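Local coordinates for probable antibiotics synthesis protein (Thermus thermophilus, PDB 1V70) that is of unknown function but belongs to the cupin family, probably binds a metal ion, and may take part in antibiotic synthesis, at residues 17-22 / 31-36; 42-47 / 83-88; 49-54 / 97-102; 60-65 / 75-80. All coordinates share one frame; numbering follows the deposited sequence. Where two conformers were deposited one is given.

Contact 1: 17-22 / 31-36; sequences MAKIPV and DLYALL. With NA (sodium ion), chain B.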
loop_
_atom_site.group_PDB
_atom_site.type_symbol
_atom_site.label_atom_id
_atom_site.label_comp_id
_atom_site.label_asym_id
_atom_site.label_seq_id
_atom_site.Cartn_x
_atom_site.Cartn_y
_atom_site.Cartn_z
ATOM N N MET A 17 -15.174 -10.816 -7.608
ATOM C CA MET A 17 -13.929 -10.085 -7.425
ATOM C C MET A 17 -12.854 -11.010 -6.869
ATOM O O MET A 17 -13.102 -11.788 -5.949
ATOM C CB MET A 17 -14.133 -8.917 -6.459
ATOM C CG MET A 17 -12.840 -8.206 -6.090
ATOM S SD MET A 17 -13.066 -6.936 -4.839
ATOM C CE MET A 17 -13.156 -7.931 -3.378
ATOM N N ALA A 18 -11.655 -10.916 -7.428
ATOM C CA ALA A 18 -10.548 -11.737 -6.966
ATOM C C ALA A 18 -9.775 -11.022 -5.864
ATOM O O ALA A 18 -9.458 -9.833 -5.981
ATOM C CB ALA A 18 -9.614 -12.056 -8.129
ATOM N N LYS A 19 -9.501 -11.744 -4.782
ATOM C CA LYS A 19 -8.724 -11.219 -3.668
ATOM C C LYS A 19 -7.424 -12.008 -3.729
ATOM O O LYS A 19 -7.407 -13.227 -3.557
ATOM C CB LYS A 19 -9.450 -11.450 -2.342
ATOM C CG LYS A 19 -10.737 -10.641 -2.215
ATOM C CD LYS A 19 -11.405 -10.818 -0.856
ATOM C CE LYS A 19 -10.572 -10.226 0.271
ATOM N NZ LYS A 19 -9.293 -10.958 0.493
ATOM N N ILE A 20 -6.338 -11.298 -3.994
ATOM C CA ILE A 20 -5.029 -11.910 -4.154
ATOM C C ILE A 20 -4.093 -11.563 -3.002
ATOM O O ILE A 20 -3.596 -10.444 -2.922
ATOM C CB ILE A 20 -4.408 -11.424 -5.480
ATOM C CG1 ILE A 20 -5.374 -11.722 -6.632
ATOM C CG2 ILE A 20 -3.055 -12.075 -5.704
ATOM C CD1 ILE A 20 -5.222 -10.797 -7.826
ATOM N N PRO A 21 -3.842 -12.513 -2.088
ATOM C CA PRO A 21 -2.948 -12.236 -0.960
ATOM C C PRO A 21 -1.505 -12.060 -1.418
ATOM O O PRO A 21 -0.993 -12.856 -2.200
ATOM C CB PRO A 21 -3.120 -13.476 -0.083
ATOM C CG PRO A 21 -4.505 -13.947 -0.406
ATOM C CD PRO A 21 -4.541 -13.795 -1.899
ATOM N N VAL A 22 -0.861 -11.000 -0.946
ATOM C CA VAL A 22 0.532 -10.744 -1.287
ATOM C C VAL A 22 1.362 -11.135 -0.065
ATOM O O VAL A 22 2.218 -12.018 -0.141
ATOM C CB VAL A 22 0.759 -9.255 -1.637
ATOM C CG1 VAL A 22 2.217 -9.026 -2.017
ATOM C CG2 VAL A 22 -0.151 -8.847 -2.792
ATOM N N ASP A 31 -3.132 -7.090 0.289
ATOM C CA ASP A 31 -3.743 -7.777 -0.844
ATOM C C ASP A 31 -3.922 -6.949 -2.097
ATOM O O ASP A 31 -3.808 -5.725 -2.085
ATOM C CB ASP A 31 -5.154 -8.258 -0.474
ATOM C CG ASP A 31 -5.198 -9.058 0.802
ATOM O OD1 ASP A 31 -4.373 -9.974 0.953
ATOM O OD2 ASP A 31 -6.078 -8.778 1.648
ATOM N N LEU A 32 -4.229 -7.650 -3.181
ATOM C CA LEU A 32 -4.559 -7.019 -4.443
ATOM C C LEU A 32 -6.014 -7.412 -4.677
ATOM O O LEU A 32 -6.389 -8.566 -4.450
ATOM C CB LEU A 32 -3.727 -7.573 -5.602
ATOM C CG LEU A 32 -2.247 -7.221 -5.719
ATOM C CD1 LEU A 32 -1.679 -7.904 -6.958
ATOM C CD2 LEU A 32 -2.070 -5.711 -5.813
ATOM N N TYR A 33 -6.844 -6.458 -5.079
ATOM C CA TYR A 33 -8.236 -6.762 -5.404
ATOM C C TYR A 33 -8.327 -6.527 -6.902
ATOM O O TYR A 33 -7.949 -5.462 -7.388
ATOM C CB TYR A 33 -9.220 -5.817 -4.711
ATOM C CG TYR A 33 -9.502 -6.080 -3.248
ATOM C CD1 TYR A 33 -10.554 -5.419 -2.613
ATOM C CD2 TYR A 33 -8.714 -6.948 -2.484
ATOM C CE1 TYR A 33 -10.817 -5.603 -1.259
ATOM C CE2 TYR A 33 -8.971 -7.141 -1.119
ATOM C CZ TYR A 33 -10.025 -6.461 -0.518
ATOM O OH TYR A 33 -10.287 -6.617 0.826
ATOM N N ALA A 34 -8.811 -7.521 -7.638
ATOM C CA ALA A 34 -8.949 -7.408 -9.083
ATOM C C ALA A 34 -10.434 -7.479 -9.399
ATOM O O ALA A 34 -11.082 -8.503 -9.165
ATOM C CB ALA A 34 -8.197 -8.540 -9.778
ATOM N N LEU A 35 -10.964 -6.379 -9.926
ATOM C CA LEU A 35 -12.383 -6.283 -10.239
ATOM C C LEU A 35 -12.695 -6.111 -11.714
ATOM O O LEU A 35 -12.239 -5.166 -12.353
ATOM C CB LEU A 35 -13.021 -5.103 -9.490
ATOM C CG LEU A 35 -12.993 -5.039 -7.962
ATOM C CD1 LEU A 35 -11.623 -4.592 -7.474
ATOM C CD2 LEU A 35 -14.054 -4.049 -7.492
ATOM N N LEU A 36 -13.468 -7.043 -12.260
ATOM C CA LEU A 36 -13.893 -6.932 -13.645
ATOM C C LEU A 36 -15.099 -5.994 -13.579
ATOM O O LEU A 36 -15.655 -5.768 -12.500
ATOM C CB LEU A 36 -14.321 -8.299 -14.190
ATOM C CG LEU A 36 -13.219 -9.349 -14.372
ATOM C CD1 LEU A 36 -13.837 -10.679 -14.783
ATOM C CD2 LEU A 36 -12.224 -8.873 -15.420
HETATM NA NA NA B . 2.668 -14.291 -0.342
HETATM O O HOH W 1 -8.725 -8.306 2.201
HETATM O O HOH W 2 0.245 -15.033 -0.003
HETATM O O HOH W 3 1.669 -13.953 -2.754
HETATM O O HOH W 4 5.068 -13.947 0.096
HETATM O O HOH W 5 2.590 -15.338 2.023
HETATM O O HOH W 6 3.109 -16.709 -1.226
#

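Contact 2: 42-47 / 83-88; sequences KVHVHE and APHGVR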
loop_
_atom_site.group_PDB
_atom_site.type_symbol
_atom_site.label_atom_id
_atom_site.label_comp_id
_atom_site.label_asym_id
_atom_site.label_seq_id
_atom_site.Cartn_x
_atom_site.Cartn_y
_atom_site.Cartn_z
ATOM N N LYS A 42 -18.630 -6.272 -1.347
ATOM C CA LYS A 42 -19.848 -5.844 -0.669
ATOM C C LYS A 42 -19.507 -4.984 0.535
ATOM O O LYS A 42 -18.449 -5.136 1.145
ATOM C CB LYS A 42 -20.672 -7.051 -0.208
ATOM C CG LYS A 42 -21.021 -8.047 -1.297
ATOM C CD LYS A 42 -21.848 -9.192 -0.728
ATOM C CE LYS A 42 -22.150 -10.243 -1.780
ATOM N NZ LYS A 42 -20.902 -10.862 -2.308
ATOM N N VAL A 43 -20.417 -4.077 0.871
ATOM C CA VAL A 43 -20.222 -3.190 2.002
ATOM C C VAL A 43 -20.155 -3.996 3.287
ATOM O O VAL A 43 -20.967 -4.896 3.512
ATOM C CB VAL A 43 -21.373 -2.176 2.109
ATOM C CG1 VAL A 43 -21.203 -1.312 3.350
ATOM C CG2 VAL A 43 -21.409 -1.316 0.858
ATOM N N HIS A 44 -19.182 -3.683 4.129
ATOM C CA HIS A 44 -19.131 -4.352 5.405
ATOM C C HIS A 44 -18.374 -3.511 6.427
ATOM O O HIS A 44 -17.877 -2.432 6.132
ATOM C CB HIS A 44 -18.426 -5.689 5.186
ATOM C CG HIS A 44 -17.000 -5.444 4.767
ATOM N ND1 HIS A 44 -15.938 -5.722 5.563
ATOM C CD2 HIS A 44 -16.513 -4.999 3.529
ATOM C CE1 HIS A 44 -14.846 -5.463 4.823
ATOM N NE2 HIS A 44 -15.158 -5.028 3.600
ATOM N N VAL A 45 -18.384 -3.988 7.663
ATOM C CA VAL A 45 -17.783 -3.271 8.772
ATOM C C VAL A 45 -16.774 -4.147 9.495
ATOM O O VAL A 45 -17.046 -5.312 9.788
ATOM C CB VAL A 45 -18.857 -2.829 9.800
ATOM C CG1 VAL A 45 -18.189 -2.232 11.030
ATOM C CG2 VAL A 45 -19.799 -1.819 9.174
ATOM N N HIS A 46 -15.598 -3.585 9.755
ATOM C CA HIS A 46 -14.556 -4.284 10.498
ATOM C C HIS A 46 -14.572 -3.637 11.874
ATOM O O HIS A 46 -14.308 -2.442 12.001
ATOM C CB HIS A 46 -13.178 -4.081 9.866
ATOM C CG HIS A 46 -12.963 -4.865 8.611
ATOM N ND1 HIS A 46 -13.125 -6.232 8.549
ATOM C CD2 HIS A 46 -12.568 -4.477 7.374
ATOM C CE1 HIS A 46 -12.841 -6.652 7.329
ATOM N NE2 HIS A 46 -12.500 -5.607 6.598
ATOM N N GLU A 47 -14.885 -4.422 12.899
ATOM C CA GLU A 47 -14.952 -3.911 14.261
ATOM C C GLU A 47 -13.675 -3.234 14.750
ATOM O O GLU A 47 -13.735 -2.188 15.398
ATOM C CB GLU A 47 -15.327 -5.041 15.226
ATOM C CG GLU A 47 -14.351 -6.210 15.233
ATOM N N ALA A 83 -16.594 1.894 10.239
ATOM C CA ALA A 83 -17.290 2.523 9.127
ATOM C C ALA A 83 -17.656 1.523 8.039
ATOM O O ALA A 83 -16.826 0.715 7.622
ATOM C CB ALA A 83 -16.429 3.631 8.532
ATOM N N PRO A 84 -18.918 1.547 7.582
ATOM C CA PRO A 84 -19.320 0.616 6.525
ATOM C C PRO A 84 -18.547 1.032 5.278
ATOM O O PRO A 84 -18.477 2.219 4.953
ATOM C CB PRO A 84 -20.821 0.871 6.396
ATOM C CG PRO A 84 -21.205 1.274 7.797
ATOM C CD PRO A 84 -20.092 2.222 8.162
ATOM N N HIS A 85 -17.950 0.071 4.585
ATOM C CA HIS A 85 -17.177 0.406 3.395
ATOM C C HIS A 85 -17.215 -0.691 2.342
ATOM O O HIS A 85 -17.402 -1.867 2.653
ATOM C CB HIS A 85 -15.717 0.679 3.778
ATOM C CG HIS A 85 -15.021 -0.511 4.358
ATOM N ND1 HIS A 85 -15.227 -0.935 5.653
ATOM C CD2 HIS A 85 -14.185 -1.414 3.796
ATOM C CE1 HIS A 85 -14.551 -2.051 5.861
ATOM N NE2 HIS A 85 -13.912 -2.363 4.749
ATOM N N GLY A 86 -17.029 -0.288 1.092
ATOM C CA GLY A 86 -17.017 -1.241 0.001
ATOM C C GLY A 86 -16.470 -0.574 -1.241
ATOM O O GLY A 86 -16.168 0.621 -1.229
ATOM N N VAL A 87 -16.326 -1.343 -2.311
ATOM C CA VAL A 87 -15.826 -0.805 -3.568
ATOM C C VAL A 87 -16.517 -1.521 -4.718
ATOM O O VAL A 87 -16.750 -2.729 -4.656
ATOM C CB VAL A 87 -14.277 -0.954 -3.683
ATOM C CG1 VAL A 87 -13.878 -2.422 -3.690
ATOM C CG2 VAL A 87 -13.783 -0.260 -4.928
ATOM N N ARG A 88 -16.863 -0.768 -5.756
ATOM C CA ARG A 88 -17.594 -1.283 -6.912
ATOM C C ARG A 88 -16.926 -0.843 -8.211
ATOM O O ARG A 88 -16.523 0.301 -8.372
ATOM C CB ARG A 88 -19.029 -0.747 -6.896
ATOM C CG ARG A 88 -19.733 -0.899 -5.553
ATOM C CD ARG A 88 -21.223 -0.547 -5.640
ATOM N NE ARG A 88 -21.440 0.635 -6.479
ATOM C CZ ARG A 88 -21.620 1.823 -5.860
ATOM N NH1 ARG A 88 -21.536 1.905 -4.544
ATOM N NH2 ARG A 88 -21.904 2.909 -6.594
HETATM O O HOH W 7 -15.067 -0.889 9.000
#

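Contact 3: 49-54 / 97-102; sequences SDKVYY and LLVVTA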
loop_
_atom_site.group_PDB
_atom_site.type_symbol
_atom_site.label_atom_id
_atom_site.label_comp_id
_atom_site.label_asym_id
_atom_site.label_seq_id
_atom_site.Cartn_x
_atom_site.Cartn_y
_atom_site.Cartn_z
ATOM N N SER A 49 -10.449 -3.028 12.639
ATOM C CA SER A 49 -9.411 -2.945 11.617
ATOM C C SER A 49 -9.647 -1.763 10.693
ATOM O O SER A 49 -10.785 -1.464 10.337
ATOM C CB SER A 49 -9.375 -4.223 10.773
ATOM O OG SER A 49 -9.011 -5.359 11.539
ATOM N N ASP A 50 -8.568 -1.080 10.320
ATOM C CA ASP A 50 -8.663 0.034 9.388
ATOM C C ASP A 50 -8.293 -0.543 8.029
ATOM O O ASP A 50 -7.552 -1.521 7.946
ATOM C CB ASP A 50 -7.675 1.156 9.735
ATOM C CG ASP A 50 -8.030 1.881 11.019
ATOM O OD1 ASP A 50 -9.230 2.015 11.324
ATOM O OD2 ASP A 50 -7.101 2.336 11.714
ATOM N N LYS A 51 -8.815 0.053 6.964
ATOM C CA LYS A 51 -8.505 -0.420 5.624
ATOM C C LYS A 51 -8.230 0.752 4.697
ATOM O O LYS A 51 -8.841 1.811 4.821
ATOM C CB LYS A 51 -9.663 -1.261 5.067
ATOM C CG LYS A 51 -9.417 -1.775 3.656
ATOM C CD LYS A 51 -10.638 -2.474 3.088
ATOM C CE LYS A 51 -10.957 -3.739 3.855
ATOM N NZ LYS A 51 -12.159 -4.413 3.297
ATOM N N VAL A 52 -7.288 0.568 3.782
ATOM C CA VAL A 52 -6.965 1.598 2.806
ATOM C C VAL A 52 -6.958 0.983 1.411
ATOM O O VAL A 52 -6.326 -0.055 1.182
ATOM C CB VAL A 52 -5.578 2.238 3.053
ATOM C CG1 VAL A 52 -5.281 3.271 1.966
ATOM C CG2 VAL A 52 -5.539 2.895 4.422
ATOM N N TYR A 53 -7.684 1.616 0.496
ATOM C CA TYR A 53 -7.757 1.187 -0.900
ATOM C C TYR A 53 -6.881 2.130 -1.717
ATOM O O TYR A 53 -6.976 3.349 -1.558
ATOM C CB TYR A 53 -9.177 1.327 -1.453
ATOM C CG TYR A 53 -10.237 0.463 -0.816
ATOM C CD1 TYR A 53 -10.368 -0.886 -1.149
ATOM C CD2 TYR A 53 -11.162 1.017 0.065
ATOM C CE1 TYR A 53 -11.403 -1.657 -0.626
ATOM C CE2 TYR A 53 -12.196 0.256 0.594
ATOM C CZ TYR A 53 -12.314 -1.074 0.242
ATOM O OH TYR A 53 -13.365 -1.811 0.739
ATOM N N TYR A 54 -6.041 1.580 -2.586
ATOM C CA TYR A 54 -5.191 2.388 -3.461
ATOM C C TYR A 54 -5.400 1.872 -4.883
ATOM O O TYR A 54 -5.277 0.673 -5.137
ATOM C CB TYR A 54 -3.716 2.259 -3.076
ATOM C CG TYR A 54 -2.783 2.952 -4.051
ATOM C CD1 TYR A 54 -2.696 4.342 -4.098
ATOM C CD2 TYR A 54 -2.012 2.215 -4.951
ATOM C CE1 TYR A 54 -1.864 4.983 -5.018
ATOM C CE2 TYR A 54 -1.179 2.845 -5.874
ATOM C CZ TYR A 54 -1.110 4.227 -5.901
ATOM O OH TYR A 54 -0.281 4.856 -6.803
ATOM N N LEU A 97 -6.631 -2.950 -7.397
ATOM C CA LEU A 97 -6.381 -2.158 -6.200
ATOM C C LEU A 97 -5.392 -2.837 -5.276
ATOM O O LEU A 97 -5.327 -4.064 -5.224
ATOM C CB LEU A 97 -7.680 -1.968 -5.409
ATOM C CG LEU A 97 -8.938 -1.571 -6.177
ATOM C CD1 LEU A 97 -10.124 -1.565 -5.227
ATOM C CD2 LEU A 97 -8.735 -0.212 -6.823
ATOM N N LEU A 98 -4.619 -2.027 -4.562
ATOM C CA LEU A 98 -3.695 -2.512 -3.549
ATOM C C LEU A 98 -4.498 -2.180 -2.290
ATOM O O LEU A 98 -4.849 -1.014 -2.054
ATOM C CB LEU A 98 -2.380 -1.735 -3.585
ATOM C CG LEU A 98 -1.362 -2.090 -2.496
ATOM C CD1 LEU A 98 -1.046 -3.576 -2.523
ATOM C CD2 LEU A 98 -0.099 -1.273 -2.709
ATOM N N VAL A 99 -4.811 -3.203 -1.502
ATOM C CA VAL A 99 -5.632 -3.031 -0.310
ATOM C C VAL A 99 -4.926 -3.510 0.945
ATOM O O VAL A 99 -4.449 -4.647 1.004
ATOM C CB VAL A 99 -6.962 -3.808 -0.462
ATOM C CG1 VAL A 99 -7.913 -3.465 0.675
ATOM C CG2 VAL A 99 -7.595 -3.495 -1.810
ATOM N N VAL A 100 -4.869 -2.642 1.948
ATOM C CA VAL A 100 -4.220 -2.972 3.208
ATOM C C VAL A 100 -5.228 -2.904 4.346
ATOM O O VAL A 100 -5.968 -1.927 4.475
ATOM C CB VAL A 100 -3.065 -1.994 3.516
ATOM C CG1 VAL A 100 -2.383 -2.386 4.823
ATOM C CG2 VAL A 100 -2.060 -1.993 2.375
ATOM N N THR A 101 -5.254 -3.951 5.163
ATOM C CA THR A 101 -6.159 -4.024 6.305
ATOM C C THR A 101 -5.308 -4.307 7.536
ATOM O O THR A 101 -4.475 -5.213 7.522
ATOM C CB THR A 101 -7.184 -5.161 6.138
ATOM O OG1 THR A 101 -7.849 -5.027 4.877
ATOM C CG2 THR A 101 -8.217 -5.112 7.257
ATOM N N ALA A 102 -5.512 -3.532 8.597
ATOM C CA ALA A 102 -4.732 -3.710 9.820
ATOM C C ALA A 102 -5.516 -3.362 11.079
ATOM O O ALA A 102 -6.166 -2.322 11.152
ATOM C CB ALA A 102 -3.463 -2.864 9.753
HETATM O O HOH W 8 -3.719 0.375 0.093
#

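Contact 4: 60-65 / 75-80; sequences VVVRVG and MAAFAP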
loop_
_atom_site.group_PDB
_atom_site.type_symbol
_atom_site.label_atom_id
_atom_site.label_comp_id
_atom_site.label_asym_id
_atom_site.label_seq_id
_atom_site.Cartn_x
_atom_site.Cartn_y
_atom_site.Cartn_z
ATOM N N VAL A 60 -12.607 2.802 -9.695
ATOM C CA VAL A 60 -13.663 2.167 -8.925
ATOM C C VAL A 60 -14.381 3.208 -8.089
ATOM O O VAL A 60 -13.867 4.306 -7.863
ATOM C CB VAL A 60 -13.099 1.093 -7.956
ATOM C CG1 VAL A 60 -12.454 -0.039 -8.744
ATOM C CG2 VAL A 60 -12.082 1.724 -7.007
ATOM N N VAL A 61 -15.577 2.857 -7.642
ATOM C CA VAL A 61 -16.349 3.733 -6.781
ATOM C C VAL A 61 -16.168 3.165 -5.382
ATOM O O VAL A 61 -16.554 2.025 -5.110
ATOM C CB VAL A 61 -17.848 3.722 -7.135
ATOM C CG1 VAL A 61 -18.617 4.577 -6.136
ATOM C CG2 VAL A 61 -18.058 4.249 -8.545
ATOM N N VAL A 62 -15.551 3.944 -4.504
ATOM C CA VAL A 62 -15.338 3.510 -3.131
ATOM C C VAL A 62 -16.383 4.159 -2.235
ATOM O O VAL A 62 -16.679 5.349 -2.370
ATOM C CB VAL A 62 -13.914 3.885 -2.620
ATOM C CG1 VAL A 62 -13.688 5.379 -2.746
ATOM C CG2 VAL A 62 -13.743 3.438 -1.177
ATOM N N ARG A 63 -16.960 3.366 -1.340
ATOM C CA ARG A 63 -17.961 3.869 -0.409
ATOM C C ARG A 63 -17.418 3.727 1.002
ATOM O O ARG A 63 -16.938 2.657 1.389
ATOM C CB ARG A 63 -19.268 3.074 -0.552
ATOM C CG ARG A 63 -20.413 3.523 0.367
ATOM C CD ARG A 63 -20.410 2.779 1.697
ATOM N NE ARG A 63 -21.472 3.237 2.596
ATOM C CZ ARG A 63 -22.770 2.972 2.453
ATOM N NH1 ARG A 63 -23.209 2.237 1.439
ATOM N NH2 ARG A 63 -23.639 3.455 3.332
ATOM N N VAL A 64 -17.459 4.819 1.757
ATOM C CA VAL A 64 -17.014 4.811 3.144
ATOM C C VAL A 64 -18.007 5.666 3.912
ATOM O O VAL A 64 -18.128 6.865 3.658
ATOM C CB VAL A 64 -15.599 5.408 3.316
ATOM C CG1 VAL A 64 -15.222 5.419 4.790
ATOM C CG2 VAL A 64 -14.587 4.591 2.520
ATOM N N GLY A 65 -18.728 5.045 4.836
ATOM C CA GLY A 65 -19.713 5.789 5.599
ATOM C C GLY A 65 -20.814 6.288 4.683
ATOM O O GLY A 65 -21.351 5.526 3.880
ATOM N N MET A 75 -4.793 7.333 -6.526
ATOM C CA MET A 75 -5.609 7.813 -5.414
ATOM C C MET A 75 -5.834 6.734 -4.364
ATOM O O MET A 75 -5.938 5.547 -4.689
ATOM C CB MET A 75 -6.966 8.304 -5.926
ATOM C CG MET A 75 -6.891 9.547 -6.800
ATOM S SD MET A 75 -8.478 9.996 -7.536
ATOM C CE MET A 75 -9.411 10.485 -6.079
ATOM N N ALA A 76 -5.906 7.158 -3.107
ATOM C CA ALA A 76 -6.134 6.251 -1.989
ATOM C C ALA A 76 -7.260 6.774 -1.105
ATOM O O ALA A 76 -7.423 7.990 -0.944
ATOM C CB ALA A 76 -4.854 6.097 -1.166
ATOM N N ALA A 77 -8.029 5.852 -0.535
ATOM C CA ALA A 77 -9.139 6.190 0.349
ATOM C C ALA A 77 -9.018 5.364 1.628
ATOM O O ALA A 77 -8.714 4.165 1.582
ATOM C CB ALA A 77 -10.466 5.904 -0.340
ATOM N N PHE A 78 -9.269 6.013 2.760
ATOM C CA PHE A 78 -9.174 5.395 4.079
ATOM C C PHE A 78 -10.548 5.038 4.661
ATOM O O PHE A 78 -11.443 5.879 4.711
ATOM C CB PHE A 78 -8.461 6.371 5.025
ATOM C CG PHE A 78 -8.163 5.810 6.385
ATOM C CD1 PHE A 78 -7.073 4.971 6.584
ATOM C CD2 PHE A 78 -8.969 6.128 7.475
ATOM C CE1 PHE A 78 -6.785 4.455 7.850
ATOM C CE2 PHE A 78 -8.691 5.617 8.744
ATOM C CZ PHE A 78 -7.598 4.781 8.930
ATOM N N ALA A 79 -10.702 3.793 5.101
ATOM C CA ALA A 79 -11.948 3.329 5.707
ATOM C C ALA A 79 -11.621 2.941 7.148
ATOM O O ALA A 79 -11.101 1.856 7.412
ATOM C CB ALA A 79 -12.492 2.127 4.945
ATOM N N PRO A 80 -11.915 3.833 8.105
ATOM C CA PRO A 80 -11.628 3.539 9.510
ATOM C C PRO A 80 -12.513 2.450 10.103
ATOM O O PRO A 80 -13.644 2.244 9.666
ATOM C CB PRO A 80 -11.836 4.890 10.190
ATOM C CG PRO A 80 -12.943 5.491 9.385
ATOM C CD PRO A 80 -12.538 5.160 7.959
#

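Contact 1: 17-22 / 31-36
Met17 lies against Tyr33 and Leu35 beside the hairpin of strands 18-25 and 28-35, part of the larger sheet of the cupin barrel. Its CB is 4.1 Å from Ala34 O. CG stands anti to the backbone N (chi1 173°), which carries the chain across toward Tyr33 and Leu35. CG passes Ala34 O at 3.6 Å, and SD then rests 3.7 Å from Leu35 CG. The same sulfur meets the Tyr33 ring obliquely, a Met-aromatic contact. A bend at chi3 (79°) turns CE over one face of that ring, 4.1 Å from the centroid, as a CH-pi contact.

Lys19 runs alongside Tyr33, its CE 3.7 Å from Tyr33 OH. A water in the plane of the ring, at its edge, donates to Asp31 OD2 at 2.7 Å, bonds to Tyr33 OH and accepts weakly from Lys19 NZ; Gln41 is a further partner of the hydroxyl. Ala18 and Ile20 pack against Ala34 and Leu32 on the other face, and four backbone hydrogen bonds join the same pairs, among them Ile20 N to Leu32 O at 2.8 Å. Val22 O binds sodium at 2.3 Å, with five waters.

One protein oxygen among six ligands suggests a hydrated surface ion, whereas Lys19 NZ and Asp31 OD2, beyond salt-bridge range, are linked through one water, held weakly by the lysine, so any charge interaction is probably screened.

Contact 2: 42-47 / 83-88
His44 and His85 form an antiparallel hydrogen-bonded pair, each backbone N donating to the other residue's O at 2.9 Å. The pair belongs to the smaller sheet of the cupin barrel, and His44, His46 and His85 cluster much as the metal-binding histidines of cupins do, although here the NZ of Lys51, in the conformer given, reaches in among them and is hydrogen-bonded to His85 NE2.

The His44 and His85 rings meet obliquely, their centroids 4.1 Å apart and their planes at 53°. His85 CE1 lies over one face of the His44 ring, toward its rim. The paired residues share a face of the sheet, and in both CG sits between the backbone N and the carbonyl carbon (chi1 65° and 63°), which brings the rings together. His46 comes in from the loop and places CD2 at the edge of the His85 ring, 3.5 Å from CE1. The rotation of the His85 ring is fixed by its ND1, which donates almost straight, in the ring plane, to Ala83 O at 3.0 Å and so turns NE2 toward the cluster.

Farther out, Val43 CG1 touches Pro84 CB, and Val45 lies side by side with the same proline, CG2 3.7 Å from Pro84 CG.

Contact 3: 49-54 / 97-102
Backbone bonds between Asp50 and Ala102, Val52 and Val100, and Tyr54 and Leu98 zip strands 50-55 and 95-102 together as antiparallel neighbours in the larger sheet of the cupin barrel. Each pair exchanges two hydrogen bonds, six in all. Asp50 N to Ala102 O is among the shortest at 2.8 Å. The longest, Val100 N to Val52 O, measures 3.1 Å. Short CA-H...O contacts fill the intervals, such as Lys51 CA to Val100 O at 3.2 Å.

Apolar contacts divide by face. On the inner one Tyr53 and Val99 lie side by side, with Tyr53 CD1 3.9 Å from Val99 CG2, while Leu97 CD1 approaches the same ring obliquely. The stem of Lys51, in one of its two conformers, leans on Val99, CG to CG1 at 3.7 Å. On the other face Leu98 CB meets the edge of the Tyr54 ring at CD2, and Val52 and Val100 pack against the second subunit.

Polar side-chain ends look outside the strand pair. Lys51 NZ leaves it for the histidine cluster, and Tyr53 OH is hydrogen-bonded to Gln41. Asp50 OD2 forms a salt bridge with Arg27 and a hydrogen bond with Ser25 of the second subunit, while OD1 accepts from Ala81 N. A single water bridges the strands, donating to Val52 O at 2.9 Å and to Leu98 O at 2.8 Å.

Contact 4: 60-65 / 75-80
Val64 touches Phe78 and Pro80 through its CG1, which lies 3.8 Å from the carbonyl oxygen Phe78 O and 4.2 Å from Pro80 CD; the Phe78 ring itself is turned away from segment 60-65, toward Asp50 and Val52 of its own sheet. It also meets the ring of Phe23 of the second subunit, with planes about 35° apart. The other flat group, the Arg63 guanidinium, has Gly65 N at its edge, in plane. It curls back on its own segment: NE donates to Gly65 O at 2.6 Å, with that oxygen tilted out of the guanidinium plane, and NH2 adds a weak bond.

These outward-turned groups flank the interior of a cupin beta barrel, where strand 60-64 of the smaller sheet faces strand 75-79 of the larger one. The strand axes approach to 7.8 Å and run 26° apart, so the two are joined by side chains and not by backbone pairing. Val62 and Val64 point across from one sheet. In the conformer given, one of two deposited, Val62 sets CG1 between its backbone N and carbonyl carbon (chi1 57°), and both methyls face Ala77, CG1 lying 4.1 Å from Ala77 CB. Met1 of the second subunit packs on Val64 and Ala77, and residues 75-78 pair antiparallel with a strand of that subunit, so the larger sheet continues across the interface.

Val64 makes the larger contact, its second methyl, CG2, resting 4.0 Å from Ala79 CB.

Contacts 1 and 3 are strand pairings of the same five-stranded sheet, their centres 12 Å apart, separated by the pairing of strands 28-35 and 95-102. Contact 2 lies in the four-stranded sheet, and contact 4 spans the two sheets, its centre about 9 Å from the centres of contacts 2 and 3. Contact 1 closes first along the chain, before the others open. The segments of contacts 2 and 3 alternate, and contact 4 is nested inside the loops that both close. This order is consistent with a cupin barrel, in which one chain crosses between two facing sheets. The histidine cluster meets Lys51 between contacts 2 and 3, while contacts 3 and 4 reach the second subunit.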